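PDB 5XFT: dehydroascorbate reductase from Chlamydomonas reinhardtii, which probably catalyses the glutathione-dependent reduction of dehydroascorbate to ascorbate, as a member of the glutathione S-transferase superfamily. Local coordinates for residues A[107-110]-A[116-119]; A[109-114]-A[170-175]; A[127-132]-A[160-165]; A[166-171]-A[209-214]. One frame throughout, in Å; residues are numbered along the deposited sequence.

Contact 1: A[107-110]-A[116-119]; sequences FRAI and AEVA
The carboxylate of Glu117 is the flat group that reaches across here, and it meets Ala109: OE2 lies 3.8 Å from the Ala109 CB methyl. That methyl is tilted out of the carboxylate plane and lies over neither face squarely. The same oxygen is 4.0 Å from Ala109 O, so it faces a carbonyl that cannot give it a proton, and no hydrogen bond joins the two segments. The other carboxylate oxygen, OE1, has a long, weak ion pair with Lys121 NZ, four residues on, in helix 118-138.

The way Glu117 gets there is clear from its torsions. With chi1 at 54°, CG is wedged between the backbone N and the carbonyl carbon, and from CG the chain runs out extended until its end comes closer to the helix than its CB does. In the fold, this is the turn of a helical hairpin in the all-helical C-terminal domain of a glutathione S-transferase: helix 103-112 comes to its end, and helix 118-138 sets off in roughly the reverse direction.

Close to the turn the backbones draw together, with the CA atoms of Ile110 and Val118 5.6 Å apart. Val118 turns its CG2 methyl to Ile110 O at 4.4 Å, a loose touch between methyl and carbonyl. The Ile110 side chain itself packs further down helix 118-138, on Val122 and Leu125.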
loop_
_atom_site.group_PDB
_atom_site.type_symbol
_atom_site.label_atom_id
_atom_site.label_comp_id
_atom_site.label_asym_id
_atom_site.label_seq_id
_atom_site.Cartn_x
_atom_site.Cartn_y
_atom_site.Cartn_z
ATOM N N PHE A 107 -9.331 10.009 -3.118
ATOM C CA PHE A 107 -9.675 8.989 -4.101
ATOM C C PHE A 107 -10.861 8.149 -3.640
ATOM O O PHE A 107 -11.738 7.793 -4.445
ATOM C CB PHE A 107 -8.432 8.139 -4.372
ATOM C CG PHE A 107 -8.722 6.714 -4.671
ATOM C CD1 PHE A 107 -9.398 6.361 -5.829
ATOM C CD2 PHE A 107 -8.280 5.722 -3.813
ATOM C CE1 PHE A 107 -9.655 5.051 -6.110
ATOM C CE2 PHE A 107 -8.523 4.408 -4.086
ATOM C CZ PHE A 107 -9.214 4.065 -5.238
ATOM N N ARG A 108 -10.918 7.845 -2.350
ATOM C CA ARG A 108 -12.064 7.128 -1.819
ATOM C C ARG A 108 -13.316 7.993 -1.845
ATOM O O ARG A 108 -14.383 7.524 -2.252
ATOM C CB ARG A 108 -11.772 6.642 -0.400
ATOM C CG ARG A 108 -12.974 6.009 0.273
ATOM C CD ARG A 108 -12.661 5.624 1.692
ATOM N NE ARG A 108 -12.295 6.787 2.486
ATOM C CZ ARG A 108 -11.812 6.726 3.720
ATOM N NH1 ARG A 108 -11.625 5.550 4.307
ATOM N NH2 ARG A 108 -11.507 7.845 4.359
ATOM N N ALA A 109 -13.212 9.256 -1.421
ATOM C CA ALA A 109 -14.376 10.133 -1.450
ATOM C C ALA A 109 -14.901 10.302 -2.868
ATOM O O ALA A 109 -16.093 10.562 -3.066
ATOM C CB ALA A 109 -14.030 11.493 -0.843
ATOM N N ILE A 110 -14.022 10.166 -3.859
ATOM C CA ILE A 110 -14.454 10.175 -5.248
ATOM C C ILE A 110 -15.221 8.899 -5.568
ATOM O O ILE A 110 -16.293 8.940 -6.184
ATOM C CB ILE A 110 -13.242 10.355 -6.179
ATOM C CG1 ILE A 110 -12.665 11.766 -6.037
ATOM C CG2 ILE A 110 -13.617 10.034 -7.630
ATOM C CD1 ILE A 110 -11.333 11.928 -6.696
ATOM N N ALA A 116 -22.276 15.757 -4.545
ATOM C CA ALA A 116 -22.124 17.206 -4.448
ATOM C C ALA A 116 -20.684 17.609 -4.159
ATOM O O ALA A 116 -20.231 18.660 -4.623
ATOM C CB ALA A 116 -23.059 17.760 -3.374
ATOM N N GLU A 117 -19.948 16.792 -3.413
ATOM C CA GLU A 117 -18.559 17.075 -3.077
ATOM C C GLU A 117 -17.563 16.468 -4.065
ATOM O O GLU A 117 -16.348 16.606 -3.861
ATOM C CB GLU A 117 -18.254 16.560 -1.669
ATOM C CG GLU A 117 -18.609 15.097 -1.483
ATOM C CD GLU A 117 -17.899 14.461 -0.307
ATOM O OE1 GLU A 117 -17.967 15.030 0.803
ATOM O OE2 GLU A 117 -17.269 13.395 -0.492
ATOM N N VAL A 118 -18.042 15.812 -5.125
ATOM C CA VAL A 118 -17.145 15.069 -6.009
ATOM C C VAL A 118 -16.188 16.015 -6.723
ATOM O O VAL A 118 -14.981 15.764 -6.786
ATOM C CB VAL A 118 -17.948 14.216 -7.006
ATOM C CG1 VAL A 118 -17.149 13.995 -8.272
ATOM C CG2 VAL A 118 -18.277 12.876 -6.388
ATOM N N ALA A 119 -16.705 17.116 -7.269
ATOM C CA ALA A 119 -15.841 18.051 -7.987
ATOM C C ALA A 119 -14.696 18.538 -7.099
ATOM O O ALA A 119 -13.527 18.569 -7.518
ATOM C CB ALA A 119 -16.671 19.226 -8.506
#

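Contact 2: A[109-114]-A[170-175]; sequences AILIGP and KHFKGW
Lys173 NZ stands near two main-chain oxygens, 3.6 Å from Ile110 O and 3.8 Å from Leu111 O, too far for hydrogen bonds. The lysine is simply parked beside carbonyls at the end of helix 103-112, where the helix dipole would be expected to favour a positive charge. This is where helix 103-112 and the central helix 153-173 come to their ends beside each other in the C-terminal domain of the glutathione S-transferase fold. The lysine chain reaches the spot by bending twice, at chi2 (-77°) and again at chi4 (-88°), which brings CE and NZ up to the carbonyl of Ile110.

Next to this the contact is apolar. Leu111 CD2 rests on Phe172 CB at 3.9 Å and is 4.2 Å from ring atom CD2 of the same phenylalanine, the two side chains crossing at about a right angle. The methyl approaches the ring obliquely. One face of that ring is taken by its chain neighbour: His171 ND1 stands 3.5 Å above the plane, over the ring centre. Trp211 of helix 204-212 touches both Leu111 and Phe172, so a third helix backs the pair.

Helix 153-173 stops just here. Gly174 steps out of helical geometry with a positive phi of 68°, while its N still makes a weak bond back to Lys170 O. On the aliphatic side, Ile110 CG2 and Lys173 CE lie 4.4 Å apart.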
loop_
_atom_site.group_PDB
_atom_site.type_symbol
_atom_site.label_atom_id
_atom_site.label_comp_id
_atom_site.label_asym_id
_atom_site.label_seq_id
_atom_site.Cartn_x
_atom_site.Cartn_y
_atom_site.Cartn_z
ATOM N N ALA A 109 -13.212 9.256 -1.421
ATOM C CA ALA A 109 -14.376 10.133 -1.450
ATOM C C ALA A 109 -14.901 10.302 -2.868
ATOM O O ALA A 109 -16.093 10.562 -3.066
ATOM C CB ALA A 109 -14.030 11.493 -0.843
ATOM N N ILE A 110 -14.022 10.166 -3.859
ATOM C CA ILE A 110 -14.454 10.175 -5.248
ATOM C C ILE A 110 -15.221 8.899 -5.568
ATOM O O ILE A 110 -16.293 8.940 -6.184
ATOM C CB ILE A 110 -13.242 10.355 -6.179
ATOM C CG1 ILE A 110 -12.665 11.766 -6.037
ATOM C CG2 ILE A 110 -13.617 10.034 -7.630
ATOM C CD1 ILE A 110 -11.333 11.928 -6.696
ATOM N N LEU A 111 -14.697 7.746 -5.141
ATOM C CA LEU A 111 -15.352 6.494 -5.517
ATOM C C LEU A 111 -16.705 6.328 -4.834
ATOM O O LEU A 111 -17.675 5.908 -5.475
ATOM C CB LEU A 111 -14.458 5.296 -5.205
ATOM C CG LEU A 111 -13.409 4.919 -6.258
ATOM C CD1 LEU A 111 -12.797 3.557 -5.937
ATOM C CD2 LEU A 111 -13.995 4.933 -7.664
ATOM N N ILE A 112 -16.799 6.642 -3.542
ATOM C CA ILE A 112 -17.955 6.222 -2.756
ATOM C C ILE A 112 -18.552 7.370 -1.951
ATOM O O ILE A 112 -19.236 7.143 -0.948
ATOM C CB ILE A 112 -17.582 5.049 -1.827
ATOM C CG1 ILE A 112 -16.539 5.474 -0.798
ATOM C CG2 ILE A 112 -17.041 3.873 -2.617
ATOM C CD1 ILE A 112 -16.096 4.338 0.104
ATOM N N GLY A 113 -18.328 8.603 -2.393
ATOM C CA GLY A 113 -18.816 9.756 -1.672
ATOM C C GLY A 113 -20.063 10.368 -2.279
ATOM O O GLY A 113 -20.553 9.938 -3.327
ATOM N N PRO A 114 -20.610 11.383 -1.610
ATOM C CA PRO A 114 -21.748 12.116 -2.176
ATOM C C PRO A 114 -21.350 12.884 -3.427
ATOM O O PRO A 114 -20.231 13.382 -3.548
ATOM C CB PRO A 114 -22.154 13.071 -1.046
ATOM C CG PRO A 114 -21.590 12.462 0.200
ATOM C CD PRO A 114 -20.325 11.781 -0.222
ATOM N N LYS A 170 -9.853 4.354 -13.020
ATOM C CA LYS A 170 -10.012 4.042 -14.436
ATOM C C LYS A 170 -11.179 3.091 -14.662
ATOM O O LYS A 170 -11.902 3.210 -15.658
ATOM C CB LYS A 170 -8.718 3.454 -14.994
ATOM C CG LYS A 170 -8.841 2.858 -16.390
ATOM C CD LYS A 170 -9.241 3.902 -17.421
ATOM C CE LYS A 170 -9.142 3.342 -18.833
ATOM N NZ LYS A 170 -9.999 2.137 -19.029
ATOM N N HIS A 171 -11.395 2.149 -13.742
ATOM C CA HIS A 171 -12.437 1.154 -13.980
ATOM C C HIS A 171 -13.835 1.698 -13.697
ATOM O O HIS A 171 -14.770 1.467 -14.475
ATOM C CB HIS A 171 -12.179 -0.091 -13.141
ATOM C CG HIS A 171 -13.260 -1.117 -13.246
ATOM N ND1 HIS A 171 -14.342 -1.149 -12.392
ATOM C CD2 HIS A 171 -13.433 -2.142 -14.112
ATOM C CE1 HIS A 171 -15.132 -2.154 -12.724
ATOM N NE2 HIS A 171 -14.601 -2.774 -13.762
ATOM N N PHE A 172 -14.003 2.411 -12.587
ATOM C CA PHE A 172 -15.321 2.852 -12.153
ATOM C C PHE A 172 -15.721 4.218 -12.690
ATOM O O PHE A 172 -16.918 4.532 -12.712
ATOM C CB PHE A 172 -15.382 2.891 -10.625
ATOM C CG PHE A 172 -15.345 1.533 -9.979
ATOM C CD1 PHE A 172 -16.443 0.694 -10.038
ATOM C CD2 PHE A 172 -14.217 1.103 -9.305
ATOM C CE1 PHE A 172 -16.414 -0.549 -9.441
ATOM C CE2 PHE A 172 -14.184 -0.139 -8.708
ATOM C CZ PHE A 172 -15.284 -0.966 -8.775
ATOM N N LYS A 173 -14.760 5.042 -13.109
ATOM C CA LYS A 173 -15.052 6.414 -13.491
ATOM C C LYS A 173 -14.457 6.817 -14.833
ATOM O O LYS A 173 -14.697 7.941 -15.283
ATOM C CB LYS A 173 -14.551 7.386 -12.413
ATOM C CG LYS A 173 -15.267 7.280 -11.074
ATOM C CD LYS A 173 -16.636 7.942 -11.119
ATOM C CE LYS A 173 -17.106 8.357 -9.728
ATOM N NZ LYS A 173 -17.834 7.269 -9.028
ATOM N N GLY A 174 -13.682 5.951 -15.478
ATOM C CA GLY A 174 -13.018 6.329 -16.709
ATOM C C GLY A 174 -11.941 7.370 -16.492
ATOM O O GLY A 174 -11.285 7.803 -17.445
ATOM N N TRP A 175 -11.758 7.782 -15.238
ATOM C CA TRP A 175 -10.701 8.719 -14.887
ATOM C C TRP A 175 -9.344 8.151 -15.279
ATOM O O TRP A 175 -9.138 6.935 -15.308
ATOM C CB TRP A 175 -10.740 9.017 -13.388
ATOM C CG TRP A 175 -9.728 10.021 -12.916
ATOM C CD1 TRP A 175 -9.913 11.367 -12.771
ATOM C CD2 TRP A 175 -8.377 9.757 -12.503
ATOM N NE1 TRP A 175 -8.763 11.956 -12.300
ATOM C CE2 TRP A 175 -7.805 10.991 -12.131
ATOM C CE3 TRP A 175 -7.596 8.598 -12.418
ATOM C CZ2 TRP A 175 -6.493 11.098 -11.680
ATOM C CZ3 TRP A 175 -6.294 8.707 -11.971
ATOM C CH2 TRP A 175 -5.755 9.949 -11.609
#

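Contact 3: A[127-132]-A[160-165]; sequences EQLAGM and PKLYHA
Leu129 and Leu162 face each other from two helices that run in roughly opposite directions, their CA atoms 8.9 Å apart. The main chains never touch, and everything between them is side chain. Each segment is regular helix, with bonds such as Met132 N to Gln128 O at 3.0 Å and Ala165 N to Lys161 O at 2.9 Å. The one irregularity is a kink at Pro160, whose ring nitrogen has no hydrogen to give to the preceding turn.

Leu162 does most of the work, using a different methyl for each partner. Its CD1 meets Leu129 CD2 at 3.7 Å, the two leucine branches crossing obliquely. Its CD2 is approached by Met132 CE at 4.5 Å, a looser touch by the terminal methyl of the methionine. Leu162 holds its CG anti to the backbone N (chi1 -180°), which directs its two methyls at Leu129 and Met132. All three residues are buried, and no hydrogen bond joins the two segments.

The three are part of the hydrophobic core of the helical domain. Helix 182-193 closes over them, with Leu184 against Leu129 and Met132, and Tyr187 and Leu188 against Leu162; Leu103 of helix 103-112 also lies on Leu129. Elsewhere on helix 153-173, Pro160 packs on Pro22, His25 and Leu29 of helix 22-33, so the central helix lies between this core and the thioredoxin-like domain.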
loop_
_atom_site.group_PDB
_atom_site.type_symbol
_atom_site.label_atom_id
_atom_site.label_comp_id
_atom_site.label_asym_id
_atom_site.label_seq_id
_atom_site.Cartn_x
_atom_site.Cartn_y
_atom_site.Cartn_z
ATOM N N GLU A 127 -4.354 17.912 -6.619
ATOM C CA GLU A 127 -3.294 18.578 -5.864
ATOM C C GLU A 127 -2.335 17.560 -5.240
ATOM O O GLU A 127 -1.112 17.758 -5.248
ATOM C CB GLU A 127 -3.892 19.489 -4.792
ATOM C CG GLU A 127 -2.867 19.974 -3.785
ATOM C CD GLU A 127 -3.371 21.111 -2.918
ATOM O OE1 GLU A 127 -2.635 22.107 -2.784
ATOM O OE2 GLU A 127 -4.488 21.013 -2.365
ATOM N N GLN A 128 -2.870 16.463 -4.700
ATOM C CA GLN A 128 -2.007 15.430 -4.128
ATOM C C GLN A 128 -1.082 14.837 -5.187
ATOM O O GLN A 128 0.144 14.773 -5.002
ATOM C CB GLN A 128 -2.863 14.337 -3.485
ATOM C CG GLN A 128 -3.721 14.824 -2.334
ATOM C CD GLN A 128 -2.927 15.038 -1.066
ATOM O OE1 GLN A 128 -2.100 14.208 -0.694
ATOM N NE2 GLN A 128 -3.179 16.150 -0.388
ATOM N N LEU A 129 -1.658 14.394 -6.309
ATOM C CA LEU A 129 -0.856 13.827 -7.387
ATOM C C LEU A 129 0.152 14.837 -7.915
ATOM O O LEU A 129 1.236 14.462 -8.379
ATOM C CB LEU A 129 -1.762 13.349 -8.517
ATOM C CG LEU A 129 -2.705 12.195 -8.195
ATOM C CD1 LEU A 129 -3.577 11.888 -9.400
ATOM C CD2 LEU A 129 -1.898 10.979 -7.794
ATOM N N ALA A 130 -0.192 16.125 -7.865
ATOM C CA ALA A 130 0.750 17.158 -8.276
ATOM C C ALA A 130 1.935 17.221 -7.320
ATOM O O ALA A 130 3.090 17.269 -7.753
ATOM C CB ALA A 130 0.046 18.511 -8.359
ATOM N N GLY A 131 1.666 17.229 -6.014
ATOM C CA GLY A 131 2.728 17.191 -5.024
ATOM C C GLY A 131 3.691 16.040 -5.234
ATOM O O GLY A 131 4.907 16.246 -5.337
ATOM N N MET A 132 3.149 14.819 -5.319
ATOM C CA MET A 132 4.002 13.651 -5.533
ATOM C C MET A 132 4.793 13.776 -6.828
ATOM O O MET A 132 5.998 13.489 -6.867
ATOM C CB MET A 132 3.155 12.378 -5.554
ATOM C CG MET A 132 2.392 12.121 -4.269
ATOM S SD MET A 132 1.121 10.861 -4.469
ATOM C CE MET A 132 2.101 9.459 -4.999
ATOM N N PRO A 160 0.981 1.515 -2.933
ATOM C CA PRO A 160 -0.305 0.798 -2.972
ATOM C C PRO A 160 -1.504 1.719 -3.130
ATOM O O PRO A 160 -2.421 1.405 -3.901
ATOM C CB PRO A 160 -0.328 0.057 -1.628
ATOM C CG PRO A 160 1.110 -0.104 -1.272
ATOM C CD PRO A 160 1.754 1.168 -1.726
ATOM N N LYS A 161 -1.524 2.853 -2.420
ATOM C CA LYS A 161 -2.634 3.792 -2.566
ATOM C C LYS A 161 -2.736 4.313 -3.996
ATOM O O LYS A 161 -3.836 4.417 -4.548
ATOM C CB LYS A 161 -2.483 4.945 -1.580
ATOM C CG LYS A 161 -2.311 4.494 -0.148
ATOM C CD LYS A 161 -2.265 5.665 0.815
ATOM C CE LYS A 161 -1.919 5.194 2.220
ATOM N NZ LYS A 161 -1.937 6.310 3.214
ATOM N N LEU A 162 -1.600 4.629 -4.618
ATOM C CA LEU A 162 -1.626 5.094 -6.001
ATOM C C LEU A 162 -2.092 3.990 -6.942
ATOM O O LEU A 162 -2.829 4.253 -7.903
ATOM C CB LEU A 162 -0.241 5.603 -6.401
ATOM C CG LEU A 162 -0.069 6.143 -7.818
ATOM C CD1 LEU A 162 -0.835 7.437 -7.999
ATOM C CD2 LEU A 162 1.405 6.339 -8.123
ATOM N N TYR A 163 -1.661 2.753 -6.683
ATOM C CA TYR A 163 -2.118 1.601 -7.456
ATOM C C TYR A 163 -3.639 1.510 -7.445
ATOM O O TYR A 163 -4.291 1.460 -8.502
ATOM C CB TYR A 163 -1.493 0.336 -6.863
ATOM C CG TYR A 163 -1.566 -0.914 -7.715
ATOM C CD1 TYR A 163 -1.764 -0.849 -9.087
ATOM C CD2 TYR A 163 -1.445 -2.166 -7.129
ATOM C CE1 TYR A 163 -1.824 -1.997 -9.847
ATOM C CE2 TYR A 163 -1.504 -3.313 -7.877
ATOM C CZ TYR A 163 -1.696 -3.231 -9.234
ATOM O OH TYR A 163 -1.756 -4.389 -9.972
ATOM N N HIS A 164 -4.219 1.507 -6.240
ATOM C CA HIS A 164 -5.671 1.508 -6.109
ATOM C C HIS A 164 -6.294 2.696 -6.827
ATOM O O HIS A 164 -7.341 2.561 -7.471
ATOM C CB HIS A 164 -6.063 1.519 -4.634
ATOM C CG HIS A 164 -5.991 0.178 -3.981
ATOM N ND1 HIS A 164 -7.102 -0.455 -3.464
ATOM C CD2 HIS A 164 -4.946 -0.652 -3.759
ATOM C CE1 HIS A 164 -6.743 -1.618 -2.951
ATOM N NE2 HIS A 164 -5.440 -1.763 -3.117
ATOM N N ALA A 165 -5.662 3.868 -6.736
ATOM C CA ALA A 165 -6.245 5.072 -7.320
ATOM C C ALA A 165 -6.359 4.946 -8.835
ATOM O O ALA A 165 -7.443 5.122 -9.403
ATOM C CB ALA A 165 -5.423 6.304 -6.934
#

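Contact 4: A[166-171]-A[209-214]; sequences VVALKH and AGWERH
The apolar part of this contact is a single touch: Ala168 CB sits 4.1 Å from Trp211 CD1, approaching the indole obliquely. Ala168 offers only its CB methyl, and the two CA atoms come to 7.5 Å. Trp211 has its CG anti to the carbonyl carbon (chi1 -78°), which swings the indole off helix 204-212 and in against the central helix. Phe107 meets the indole edge-to-face, and Phe172 packs on it too.

Hydrogen bonding lies just beyond the segments. The indole NE1 gives its hydrogen to ND1 of His164, one turn before Ala168, and the two rings meet with their planes about 75° apart.

The third kind of contact is electrostatic and loose. His171 CE1 comes to 4.2 Å from Glu212 OE1, the oxygen placed obliquely to the ring. His171 NE2 is 4.8 Å from the same oxygen, too far for a bond, and both residues are exposed.

The chemistry thus changes along the interface: at the buried end the N-H bond and the ring packing together would limit how the indole can turn, whereas at the exposed end a histidine and a glutamate would attract each other only weakly, and only if the histidine is protonated.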
loop_
_atom_site.group_PDB
_atom_site.type_symbol
_atom_site.label_atom_id
_atom_site.label_comp_id
_atom_site.label_asym_id
_atom_site.label_seq_id
_atom_site.Cartn_x
_atom_site.Cartn_y
_atom_site.Cartn_z
ATOM N N VAL A 166 -5.253 4.625 -9.510
ATOM C CA VAL A 166 -5.303 4.584 -10.968
ATOM C C VAL A 166 -6.191 3.438 -11.446
ATOM O O VAL A 166 -7.039 3.627 -12.330
ATOM C CB VAL A 166 -3.883 4.525 -11.575
ATOM C CG1 VAL A 166 -3.064 5.728 -11.130
ATOM C CG2 VAL A 166 -3.159 3.240 -11.213
ATOM N N VAL A 167 -6.060 2.253 -10.838
ATOM C CA VAL A 167 -6.828 1.100 -11.307
ATOM C C VAL A 167 -8.318 1.323 -11.080
ATOM O O VAL A 167 -9.131 1.259 -12.015
ATOM C CB VAL A 167 -6.344 -0.187 -10.619
ATOM C CG1 VAL A 167 -7.303 -1.331 -10.907
ATOM C CG2 VAL A 167 -4.939 -0.538 -11.087
ATOM N N ALA A 168 -8.694 1.599 -9.832
ATOM C CA ALA A 168 -10.104 1.712 -9.487
ATOM C C ALA A 168 -10.752 2.900 -10.181
ATOM O O ALA A 168 -11.884 2.797 -10.668
ATOM C CB ALA A 168 -10.264 1.825 -7.972
ATOM N N LEU A 169 -10.057 4.038 -10.235
ATOM C CA LEU A 169 -10.654 5.207 -10.873
ATOM C C LEU A 169 -10.836 4.982 -12.367
ATOM O O LEU A 169 -11.870 5.357 -12.932
ATOM C CB LEU A 169 -9.808 6.449 -10.615
ATOM C CG LEU A 169 -9.904 7.085 -9.227
ATOM C CD1 LEU A 169 -9.055 8.341 -9.195
ATOM C CD2 LEU A 169 -11.336 7.396 -8.851
ATOM N N LYS A 170 -9.853 4.354 -13.020
ATOM C CA LYS A 170 -10.012 4.042 -14.436
ATOM C C LYS A 170 -11.179 3.091 -14.662
ATOM O O LYS A 170 -11.902 3.210 -15.658
ATOM C CB LYS A 170 -8.718 3.454 -14.994
ATOM C CG LYS A 170 -8.841 2.858 -16.390
ATOM C CD LYS A 170 -9.241 3.902 -17.421
ATOM C CE LYS A 170 -9.142 3.342 -18.833
ATOM N NZ LYS A 170 -9.999 2.137 -19.029
ATOM N N HIS A 171 -11.395 2.149 -13.742
ATOM C CA HIS A 171 -12.437 1.154 -13.980
ATOM C C HIS A 171 -13.835 1.698 -13.697
ATOM O O HIS A 171 -14.770 1.467 -14.475
ATOM C CB HIS A 171 -12.179 -0.091 -13.141
ATOM C CG HIS A 171 -13.260 -1.117 -13.246
ATOM N ND1 HIS A 171 -14.342 -1.149 -12.392
ATOM C CD2 HIS A 171 -13.433 -2.142 -14.112
ATOM C CE1 HIS A 171 -15.132 -2.154 -12.724
ATOM N NE2 HIS A 171 -14.601 -2.774 -13.762
ATOM N N ALA A 209 -12.591 -5.959 -7.441
ATOM C CA ALA A 209 -13.483 -6.739 -6.593
ATOM C C ALA A 209 -13.515 -6.187 -5.176
ATOM O O ALA A 209 -14.577 -6.150 -4.542
ATOM C CB ALA A 209 -13.050 -8.206 -6.586
ATOM N N GLY A 210 -12.361 -5.762 -4.658
ATOM C CA GLY A 210 -12.343 -5.148 -3.344
ATOM C C GLY A 210 -13.256 -3.942 -3.266
ATOM O O GLY A 210 -14.013 -3.785 -2.306
ATOM N N TRP A 211 -13.221 -3.090 -4.291
ATOM C CA TRP A 211 -14.003 -1.859 -4.238
ATOM C C TRP A 211 -15.466 -2.066 -4.628
ATOM O O TRP A 211 -16.338 -1.348 -4.122
ATOM C CB TRP A 211 -13.347 -0.803 -5.121
ATOM C CG TRP A 211 -12.165 -0.194 -4.454
ATOM C CD1 TRP A 211 -10.845 -0.476 -4.680
ATOM C CD2 TRP A 211 -12.196 0.782 -3.412
ATOM N NE1 TRP A 211 -10.049 0.288 -3.851
ATOM C CE2 TRP A 211 -10.858 1.065 -3.060
ATOM C CE3 TRP A 211 -13.228 1.451 -2.745
ATOM C CZ2 TRP A 211 -10.527 1.990 -2.071
ATOM C CZ3 TRP A 211 -12.899 2.373 -1.768
ATOM C CH2 TRP A 211 -11.558 2.634 -1.440
ATOM N N GLU A 212 -15.754 -3.031 -5.507
ATOM C CA GLU A 212 -17.135 -3.398 -5.815
ATOM C C GLU A 212 -17.906 -3.765 -4.558
ATOM O O GLU A 212 -19.119 -3.536 -4.486
ATOM C CB GLU A 212 -17.163 -4.562 -6.805
ATOM C CG GLU A 212 -17.259 -4.137 -8.257
ATOM C CD GLU A 212 -16.934 -5.262 -9.221
ATOM O OE1 GLU A 212 -17.137 -5.067 -10.439
ATOM O OE2 GLU A 212 -16.468 -6.331 -8.768
ATOM N N ARG A 213 -17.218 -4.325 -3.557
ATOM C CA ARG A 213 -17.802 -4.583 -2.245
ATOM C C ARG A 213 -18.412 -3.333 -1.617
ATOM O O ARG A 213 -19.138 -3.456 -0.628
ATOM C CB ARG A 213 -16.727 -5.183 -1.317
ATOM C CG ARG A 213 -17.220 -5.966 -0.099
ATOM C CD ARG A 213 -16.027 -6.501 0.714
ATOM N NE ARG A 213 -16.439 -6.967 2.035
ATOM C CZ ARG A 213 -15.841 -6.607 3.172
ATOM N NH1 ARG A 213 -14.798 -5.786 3.147
ATOM N NH2 ARG A 213 -16.271 -7.061 4.341
ATOM N N HIS A 214 -18.150 -2.138 -2.167
ATOM C CA HIS A 214 -18.733 -0.902 -1.655
ATOM C C HIS A 214 -19.308 0.013 -2.728
ATOM O O HIS A 214 -19.858 1.065 -2.382
ATOM C CB HIS A 214 -17.695 -0.124 -0.834
ATOM C CG HIS A 214 -17.043 -0.950 0.227
ATOM N ND1 HIS A 214 -17.742 -1.472 1.294
ATOM C CD2 HIS A 214 -15.766 -1.377 0.368
ATOM C CE1 HIS A 214 -16.920 -2.172 2.056
ATOM N NE2 HIS A 214 -15.714 -2.131 1.516
#

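Helix 153-173 carries one side of contacts 2, 3 and 4, and helix 103-112 brings contact 1 into the same bundle. Contacts 1 and 2 share Ala109 and Ile110, with centres about 7 Å apart; contacts 2 and 4 are about 8 Å apart by centres. Phe107 bridges contacts 1 and 4, its CZ 3.7 Å from Ala168 CB, while Trp175 CH2 of contact 2 reaches Leu129 CD1 of contact 3 at 3.7 Å. Segment 160-165 of contact 3 also reaches the thioredoxin-like domain through His164, which touches Pro22 and bonds weakly to Asp20 O, beside Cys21 and Cys24, a thioredoxin-type CxxC at a helix start that probably marks the active site.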